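Local coordinates for hypothetical protein Atu3615 (Agrobacterium tumefaciens str. C58, PDB 1ZNP) that is of unknown function but belongs to the DUF985 family of the cupin superfamily, whose beta barrels often bind metals or small molecules, at residues A9-E13 with L14-P18; H56-D60 with A61-W65; V101-P104 with A105-Q109. One frame throughout, in Å; residues are numbered along the deposited sequence.

Contact 1. Residues A9-E13 with L14-P18; sequences AIIRE and LGLEP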
loop_
_atom_site.group_PDB
_atom_site.type_symbol
_atom_site.label_atom_id
_atom_site.label_comp_id
_atom_site.label_asym_id
_atom_site.label_seq_id
_atom_site.Cartn_x
_atom_site.Cartn_y
_atom_site.Cartn_z
ATOM N N ALA A 9 -14.345 24.384 10.143
ATOM C CA ALA A 9 -14.596 25.326 9.069
ATOM C C ALA A 9 -14.973 24.535 7.808
ATOM O O ALA A 9 -15.836 24.948 7.030
ATOM C CB ALA A 9 -13.362 26.185 8.831
ATOM N N ILE A 10 -14.337 23.382 7.626
ATOM C CA ILE A 10 -14.612 22.536 6.469
ATOM C C ILE A 10 -16.002 21.944 6.589
ATOM O O ILE A 10 -16.792 21.993 5.646
ATOM C CB ILE A 10 -13.593 21.388 6.359
ATOM C CG1 ILE A 10 -12.203 21.967 6.103
ATOM C CG2 ILE A 10 -13.976 20.461 5.216
ATOM C CD1 ILE A 10 -11.077 20.968 6.241
ATOM N N ILE A 11 -16.279 21.374 7.759
ATOM C CA ILE A 11 -17.575 20.769 8.055
ATOM C C ILE A 11 -18.678 21.781 7.789
ATOM O O ILE A 11 -19.717 21.463 7.209
ATOM C CB ILE A 11 -17.662 20.350 9.539
ATOM C CG1 ILE A 11 -16.805 19.108 9.778
ATOM C CG2 ILE A 11 -19.105 20.123 9.941
ATOM C CD1 ILE A 11 -16.842 18.615 11.210
ATOM N N ARG A 12 -18.438 23.008 8.230
ATOM C CA ARG A 12 -19.402 24.073 8.046
ATOM C C ARG A 12 -19.517 24.482 6.585
ATOM O O ARG A 12 -20.624 24.561 6.045
ATOM C CB ARG A 12 -19.023 25.285 8.906
ATOM C CG ARG A 12 -19.772 26.558 8.532
ATOM C CD ARG A 12 -21.286 26.332 8.524
ATOM N NE ARG A 12 -22.004 27.397 7.825
ATOM C CZ ARG A 12 -23.328 27.461 7.705
ATOM N NH1 ARG A 12 -24.094 26.516 8.240
ATOM N NH2 ARG A 12 -23.883 28.471 7.045
ATOM N N GLU A 13 -18.381 24.726 5.942
ATOM C CA GLU A 13 -18.392 25.147 4.554
ATOM C C GLU A 13 -18.965 24.136 3.578
ATOM O O GLU A 13 -19.668 24.505 2.650
ATOM C CB GLU A 13 -16.984 25.532 4.113
ATOM C CG GLU A 13 -16.891 26.011 2.664
ATOM C CD GLU A 13 -17.685 27.281 2.393
ATOM O OE1 GLU A 13 -18.016 28.005 3.362
ATOM O OE2 GLU A 13 -17.963 27.568 1.208
ATOM N N LEU A 14 -18.670 22.859 3.777
ATOM C CA LEU A 14 -19.156 21.840 2.855
ATOM C C LEU A 14 -20.479 21.189 3.244
ATOM O O LEU A 14 -21.017 20.378 2.498
ATOM C CB LEU A 14 -18.072 20.772 2.643
ATOM C CG LEU A 14 -16.852 21.268 1.853
ATOM C CD1 LEU A 14 -15.827 20.140 1.691
ATOM C CD2 LEU A 14 -17.292 21.781 0.485
ATOM N N GLY A 15 -21.009 21.558 4.401
ATOM C CA GLY A 15 -22.268 20.990 4.838
ATOM C C GLY A 15 -22.148 19.519 5.179
ATOM O O GLY A 15 -23.054 18.733 4.905
ATOM N N LEU A 16 -21.023 19.150 5.785
ATOM C CA LEU A 16 -20.760 17.771 6.169
ATOM C C LEU A 16 -21.605 17.339 7.364
ATOM O O LEU A 16 -21.939 18.148 8.232
ATOM C CB LEU A 16 -19.274 17.611 6.509
ATOM C CG LEU A 16 -18.269 17.213 5.427
ATOM C CD1 LEU A 16 -18.652 17.805 4.094
ATOM C CD2 LEU A 16 -16.876 17.668 5.843
ATOM N N GLU A 17 -21.933 16.051 7.402
ATOM C CA GLU A 17 -22.724 15.462 8.478
ATOM C C GLU A 17 -22.015 14.176 8.882
ATOM O O GLU A 17 -21.356 13.541 8.058
ATOM C CB GLU A 17 -24.137 15.146 7.981
ATOM C CG GLU A 17 -24.893 16.355 7.431
ATOM C CD GLU A 17 -25.521 17.214 8.522
ATOM O OE1 GLU A 17 -24.900 17.378 9.605
ATOM O OE2 GLU A 17 -26.638 17.734 8.289
ATOM N N PRO A 18 -22.137 13.770 10.153
ATOM C CA PRO A 18 -21.478 12.541 10.604
ATOM C C PRO A 18 -21.851 11.324 9.773
ATOM O O PRO A 18 -23.022 11.084 9.478
ATOM C CB PRO A 18 -21.924 12.420 12.063
ATOM C CG PRO A 18 -23.247 13.125 12.081
ATOM C CD PRO A 18 -22.982 14.332 11.220
#

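Contact 2. Residues H56-D60 with A61-W65; sequences HRVTD and AVEVW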
loop_
_atom_site.group_PDB
_atom_site.type_symbol
_atom_site.label_atom_id
_atom_site.label_comp_id
_atom_site.label_asym_id
_atom_site.label_seq_id
_atom_site.Cartn_x
_atom_site.Cartn_y
_atom_site.Cartn_z
ATOM N N HIS A 56 -15.246 -1.364 7.457
ATOM C CA HIS A 56 -16.488 -1.553 6.721
ATOM C C HIS A 56 -16.143 -1.933 5.292
ATOM O O HIS A 56 -14.971 -1.910 4.897
ATOM C CB HIS A 56 -17.284 -0.252 6.686
ATOM C CG HIS A 56 -16.575 0.854 5.968
ATOM N ND1 HIS A 56 -15.482 1.505 6.499
ATOM C CD2 HIS A 56 -16.760 1.376 4.731
ATOM C CE1 HIS A 56 -15.023 2.379 5.621
ATOM N NE2 HIS A 56 -15.780 2.319 4.539
ATOM N N ARG A 57 -17.166 -2.269 4.517
ATOM C CA ARG A 57 -16.955 -2.612 3.124
ATOM C C ARG A 57 -18.187 -2.306 2.274
ATOM O O ARG A 57 -19.320 -2.292 2.772
ATOM C CB ARG A 57 -16.561 -4.093 2.978
ATOM C CG ARG A 57 -17.665 -5.075 3.289
ATOM C CD ARG A 57 -17.145 -6.506 3.416
ATOM N NE ARG A 57 -18.083 -7.311 4.202
ATOM C CZ ARG A 57 -19.242 -7.796 3.753
ATOM N NH1 ARG A 57 -19.638 -7.591 2.506
ATOM N NH2 ARG A 57 -20.031 -8.461 4.575
ATOM N N VAL A 58 -17.931 -2.019 0.998
ATOM C CA VAL A 58 -18.966 -1.750 0.023
ATOM C C VAL A 58 -18.976 -3.067 -0.745
ATOM O O VAL A 58 -18.041 -3.374 -1.486
ATOM C CB VAL A 58 -18.570 -0.573 -0.878
ATOM C CG1 VAL A 58 -19.685 -0.262 -1.844
ATOM C CG2 VAL A 58 -18.249 0.651 -0.015
ATOM N N THR A 59 -20.036 -3.845 -0.541
ATOM C CA THR A 59 -20.160 -5.178 -1.123
ATOM C C THR A 59 -20.097 -5.376 -2.621
ATOM O O THR A 59 -19.521 -6.357 -3.083
ATOM C CB THR A 59 -21.462 -5.883 -0.650
ATOM O OG1 THR A 59 -22.603 -5.206 -1.196
ATOM C CG2 THR A 59 -21.556 -5.887 0.873
ATOM N N ASP A 60 -20.663 -4.457 -3.392
ATOM C CA ASP A 60 -20.712 -4.641 -4.837
ATOM C C ASP A 60 -20.191 -3.506 -5.697
ATOM O O ASP A 60 -20.638 -3.318 -6.831
ATOM C CB ASP A 60 -22.151 -4.929 -5.224
ATOM C CG ASP A 60 -23.129 -3.950 -4.578
ATOM O OD1 ASP A 60 -24.252 -4.372 -4.247
ATOM O OD2 ASP A 60 -22.780 -2.762 -4.407
ATOM N N ALA A 61 -19.244 -2.748 -5.170
ATOM C CA ALA A 61 -18.707 -1.646 -5.939
ATOM C C ALA A 61 -17.330 -1.281 -5.443
ATOM O O ALA A 61 -17.022 -1.450 -4.261
ATOM C CB ALA A 61 -19.628 -0.446 -5.840
ATOM N N VAL A 62 -16.519 -0.797 -6.380
ATOM C CA VAL A 62 -15.164 -0.350 -6.143
ATOM C C VAL A 62 -15.198 1.107 -5.659
ATOM O O VAL A 62 -15.883 1.960 -6.235
ATOM C CB VAL A 62 -14.351 -0.387 -7.452
ATOM C CG1 VAL A 62 -12.998 0.290 -7.258
ATOM C CG2 VAL A 62 -14.179 -1.820 -7.913
ATOM N N GLU A 63 -14.447 1.394 -4.610
ATOM C CA GLU A 63 -14.394 2.740 -4.095
ATOM C C GLU A 63 -12.982 3.295 -4.252
ATOM O O GLU A 63 -12.005 2.632 -3.921
ATOM C CB GLU A 63 -14.810 2.754 -2.627
ATOM C CG GLU A 63 -14.700 4.126 -1.982
ATOM C CD GLU A 63 -15.570 4.259 -0.750
ATOM O OE1 GLU A 63 -15.614 3.298 0.046
ATOM O OE2 GLU A 63 -16.197 5.329 -0.582
ATOM N N VAL A 64 -12.870 4.503 -4.786
ATOM C CA VAL A 64 -11.569 5.111 -4.948
ATOM C C VAL A 64 -11.454 6.335 -4.042
ATOM O O VAL A 64 -12.321 7.222 -4.056
ATOM C CB VAL A 64 -11.334 5.551 -6.398
ATOM C CG1 VAL A 64 -9.972 6.228 -6.516
ATOM C CG2 VAL A 64 -11.454 4.347 -7.329
ATOM N N TRP A 65 -10.379 6.374 -3.262
ATOM C CA TRP A 65 -10.129 7.485 -2.351
ATOM C C TRP A 65 -9.248 8.542 -3.010
ATOM O O TRP A 65 -8.319 8.217 -3.747
ATOM C CB TRP A 65 -9.466 6.978 -1.064
ATOM C CG TRP A 65 -10.395 6.251 -0.124
ATOM C CD1 TRP A 65 -11.112 5.118 -0.385
ATOM C CD2 TRP A 65 -10.662 6.588 1.245
ATOM N NE1 TRP A 65 -11.805 4.727 0.737
ATOM C CE2 TRP A 65 -11.547 5.611 1.752
ATOM C CE3 TRP A 65 -10.235 7.621 2.094
ATOM C CZ2 TRP A 65 -12.015 5.635 3.065
ATOM C CZ3 TRP A 65 -10.701 7.645 3.402
ATOM C CH2 TRP A 65 -11.582 6.656 3.874
HETATM O O HOH W 1 -15.438 4.370 2.659
#

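Contact 3. Residues V101-P104 with A105-Q109; sequences VIVP and ANCWQ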
loop_
_atom_site.group_PDB
_atom_site.type_symbol
_atom_site.label_atom_id
_atom_site.label_comp_id
_atom_site.label_asym_id
_atom_site.label_seq_id
_atom_site.Cartn_x
_atom_site.Cartn_y
_atom_site.Cartn_z
ATOM N N VAL A 101 -6.070 6.001 -4.223
ATOM C CA VAL A 101 -5.944 4.580 -3.902
ATOM C C VAL A 101 -7.278 3.871 -4.159
ATOM O O VAL A 101 -8.356 4.359 -3.785
ATOM C CB VAL A 101 -5.476 4.360 -2.443
ATOM C CG1 VAL A 101 -6.210 5.289 -1.527
ATOM C CG2 VAL A 101 -5.727 2.932 -2.024
ATOM N N ILE A 102 -7.173 2.716 -4.811
ATOM C CA ILE A 102 -8.315 1.918 -5.207
ATOM C C ILE A 102 -8.693 0.777 -4.291
ATOM O O ILE A 102 -8.025 -0.247 -4.275
ATOM C CB ILE A 102 -8.092 1.292 -6.595
ATOM C CG1 ILE A 102 -7.926 2.389 -7.639
ATOM C CG2 ILE A 102 -9.242 0.382 -6.949
ATOM C CD1 ILE A 102 -6.593 3.061 -7.553
ATOM N N VAL A 103 -9.784 0.934 -3.551
ATOM C CA VAL A 103 -10.224 -0.140 -2.693
ATOM C C VAL A 103 -11.115 -1.026 -3.561
ATOM O O VAL A 103 -12.188 -0.606 -3.999
ATOM C CB VAL A 103 -11.042 0.377 -1.489
ATOM C CG1 VAL A 103 -11.390 -0.791 -0.562
ATOM C CG2 VAL A 103 -10.257 1.455 -0.745
ATOM N N PRO A 104 -10.668 -2.252 -3.852
ATOM C CA PRO A 104 -11.479 -3.145 -4.677
ATOM C C PRO A 104 -12.818 -3.461 -4.001
ATOM O O PRO A 104 -12.985 -3.238 -2.804
ATOM C CB PRO A 104 -10.575 -4.368 -4.854
ATOM C CG PRO A 104 -9.754 -4.365 -3.627
ATOM C CD PRO A 104 -9.419 -2.910 -3.435
ATOM N N ALA A 105 -13.763 -3.970 -4.783
ATOM C CA ALA A 105 -15.098 -4.296 -4.291
ATOM C C ALA A 105 -15.140 -5.387 -3.224
ATOM O O ALA A 105 -14.393 -6.362 -3.273
ATOM C CB ALA A 105 -15.999 -4.676 -5.458
ATOM N N ASN A 106 -16.037 -5.193 -2.263
ATOM C CA ASN A 106 -16.239 -6.104 -1.149
ATOM C C ASN A 106 -15.000 -6.314 -0.291
ATOM O O ASN A 106 -14.918 -7.289 0.447
ATOM C CB ASN A 106 -16.736 -7.462 -1.639
ATOM C CG ASN A 106 -17.351 -8.287 -0.522
ATOM O OD1 ASN A 106 -17.310 -9.514 -0.546
ATOM N ND2 ASN A 106 -17.933 -7.613 0.459
ATOM N N CYS A 107 -14.036 -5.402 -0.380
ATOM C CA CYS A 107 -12.828 -5.513 0.430
ATOM C C CYS A 107 -12.965 -4.671 1.696
ATOM O O CYS A 107 -13.393 -3.522 1.636
ATOM C CB CYS A 107 -11.622 -5.025 -0.366
ATOM S SG CYS A 107 -10.131 -4.821 0.631
ATOM N N TRP A 108 -12.604 -5.236 2.840
ATOM C CA TRP A 108 -12.689 -4.498 4.091
ATOM C C TRP A 108 -11.780 -3.268 4.056
ATOM O O TRP A 108 -10.672 -3.320 3.508
ATOM C CB TRP A 108 -12.295 -5.392 5.274
ATOM C CG TRP A 108 -13.324 -6.427 5.648
ATOM C CD1 TRP A 108 -13.274 -7.766 5.391
ATOM C CD2 TRP A 108 -14.557 -6.197 6.332
ATOM N NE1 TRP A 108 -14.399 -8.385 5.874
ATOM C CE2 TRP A 108 -15.205 -7.443 6.456
ATOM C CE3 TRP A 108 -15.180 -5.055 6.855
ATOM C CZ2 TRP A 108 -16.448 -7.584 7.082
ATOM C CZ3 TRP A 108 -16.417 -5.193 7.479
ATOM C CH2 TRP A 108 -17.037 -6.453 7.587
ATOM N N GLN A 109 -12.241 -2.171 4.655
ATOM C CA GLN A 109 -11.466 -0.940 4.680
ATOM C C GLN A 109 -11.685 -0.072 5.915
ATOM O O GLN A 109 -12.786 0.005 6.448
ATOM C CB GLN A 109 -11.770 -0.115 3.430
ATOM C CG GLN A 109 -13.217 0.309 3.307
ATOM C CD GLN A 109 -13.458 1.218 2.119
ATOM O OE1 GLN A 109 -12.814 2.262 1.979
ATOM N NE2 GLN A 109 -14.393 0.830 1.256
#

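Contact 1. Residues A9-E13 with L14-P18
I11 and L16 meet in a local contact where helix 7-14 ends and the chain turns toward strand 17-18, and the turn is a Schellman motif. Its signature is the 6→1 hydrogen bond from L16 N to I11 O, 3.0 Å long, with the donor in the carbonyl plane and on a lone pair of the acceptor. The inner 5→2 bond of the motif, from G15 N to R12 O, is weak at 3.4 Å. One step before the turn, L14 N still makes a regular helical bond to I10 O over 2.8 Å. Glycine suits position 15 because the chain adopts positive phi there (68°), a conformation that residues with a CB enter less readily.

The motif also brings together the apolar residues at the two ends of its 6→1 bond. L16 CB and CD2 lie against the I11 backbone at CA, and the two side chains cross at about a right angle. L16 is buried, and it also touches L46 and F24, so a leucine suits a place where the helix end is pressed onto the sheet. I10, on the buried side of the helix, adds L46, F117 and L119. Its CG2 stands anti to the backbone N, and this directs the methyl forward along the helix toward the side chains that follow. There I10 lies side by side with both leucines: CG2 is 4.0 Å from L14 CD1 and 4.1 Å from L16 CD2.

Contact 2. Residues H56-D60 with A61-W65
The chain leaves strand 56-58, bends through T59 to V62 and enters strand 63-68 without a backbone hydrogen bond joining the two segments, so the pair is a local corner and not a hairpin. V58 fills the inside of this corner. Its CG1, anti to the backbone N (chi1 -177°), reaches A61 CB at 4.0 Å, while CG2 comes within 3.7 Å of E63 OE1, where the two side chains cross at about a right angle. A compact branched residue suits this place, since one methyl serves each neighbour. A61 is buried, and alanine suits a place where V58, V124 and P126 all come against one small side chain.

The CB of D60 is directed away from A61-W65, though its carboxylate stays beside A61. OD2 forms a salt bridge with R37 NH1 and OD1 bonds S132 OG, which ties the corner to two other parts of the chain.

Deeper inside, H56 and E63 approach without touching: NE2 and OE1 are 4.6 Å apart, bridged by a water. The water lies in the plane of the imidazole at its edge, 2.8 Å from H56 NE2, and is hydrogen-bonded to E63 OE1 at 2.8 Å. Q109 NE2 also donates to OE1, so this oxygen is held from the protein as well as by the water. The other ring nitrogen, H56 ND1, is bonded to H54 O, fixing the rotation of the imidazole. H56 and E63 come from strands 56-58 and 63-68, which belong to different sheets. With H54 they form a His-X-His...Glu pattern that, despite a longer spacer, resembles the first cupin motif, whose histidines and glutamate often bind a metal; here a water lies between H56 and E63.

Contact 3. Residues V101-P104 with A105-Q109
P104, V103 and A105 bury the most surface here, and they lie where strand 97-103 gives way to a type II beta turn from P104 to C107. P104 opens the turn, and its ring packs back on the residue that closes it: CG is 3.8 Å from C107 CB. P104 O accepts from C107 N, but this closing bond is weak at 3.4 Å. L77 and Q79 also touch both P104 and C107, so the two ends of the turn rest on the strand 73-78 and the loop beyond it.

A105 takes the second position with extended backbone angles, its small side chain directed away from the preceding strand. The third position needs positive phi, and N106 supplies it at 59°, a region that asparagine enters more readily than most residues.

V103 points into the barrel, under Q109. Both of its methyls lie over one flat side of the Q109 amide: CG1 is 3.9 Å from both CD and NE2, and CG2 is 3.8 Å from OE1. The glutamine can bring its amide there because CG sits between the backbone N and the carbonyl carbon (chi1 61°) and the chain is extended beyond it. Its polar atoms are satisfied by W65 NE1 at OE1 and by E63 OE1 at NE2, so the valine methyls pack on the flat face of an amide whose rotation is held by its two hydrogen bonds. The whole is a type II beta turn linking strand 97-103 to strand 108-113 in a cupin-family beta barrel, with V103 and Q109 packed together on the inner side.

In the fold
Along the chain the three contacts come in series. Contact 1 is set apart: its centre lies about 23 Å from that of contact 2 and 25 Å from that of contact 3, on the opposite side of the chain's centre, where the helix rests on the sheet. Contacts 2 and 3 are neighbours, their centres about 5 Å apart, and join through probable hydrogen bonds of 2.8 Å from Q109 N to H56 O and from N106 N to V58 O. Strands 63-68 and 97-103 lie side by side in the large mixed sheet that all three contacts reach. Contacts 2 and 3 thus jointly line one part of the barrel interior, while contact 1 helps cover its outside.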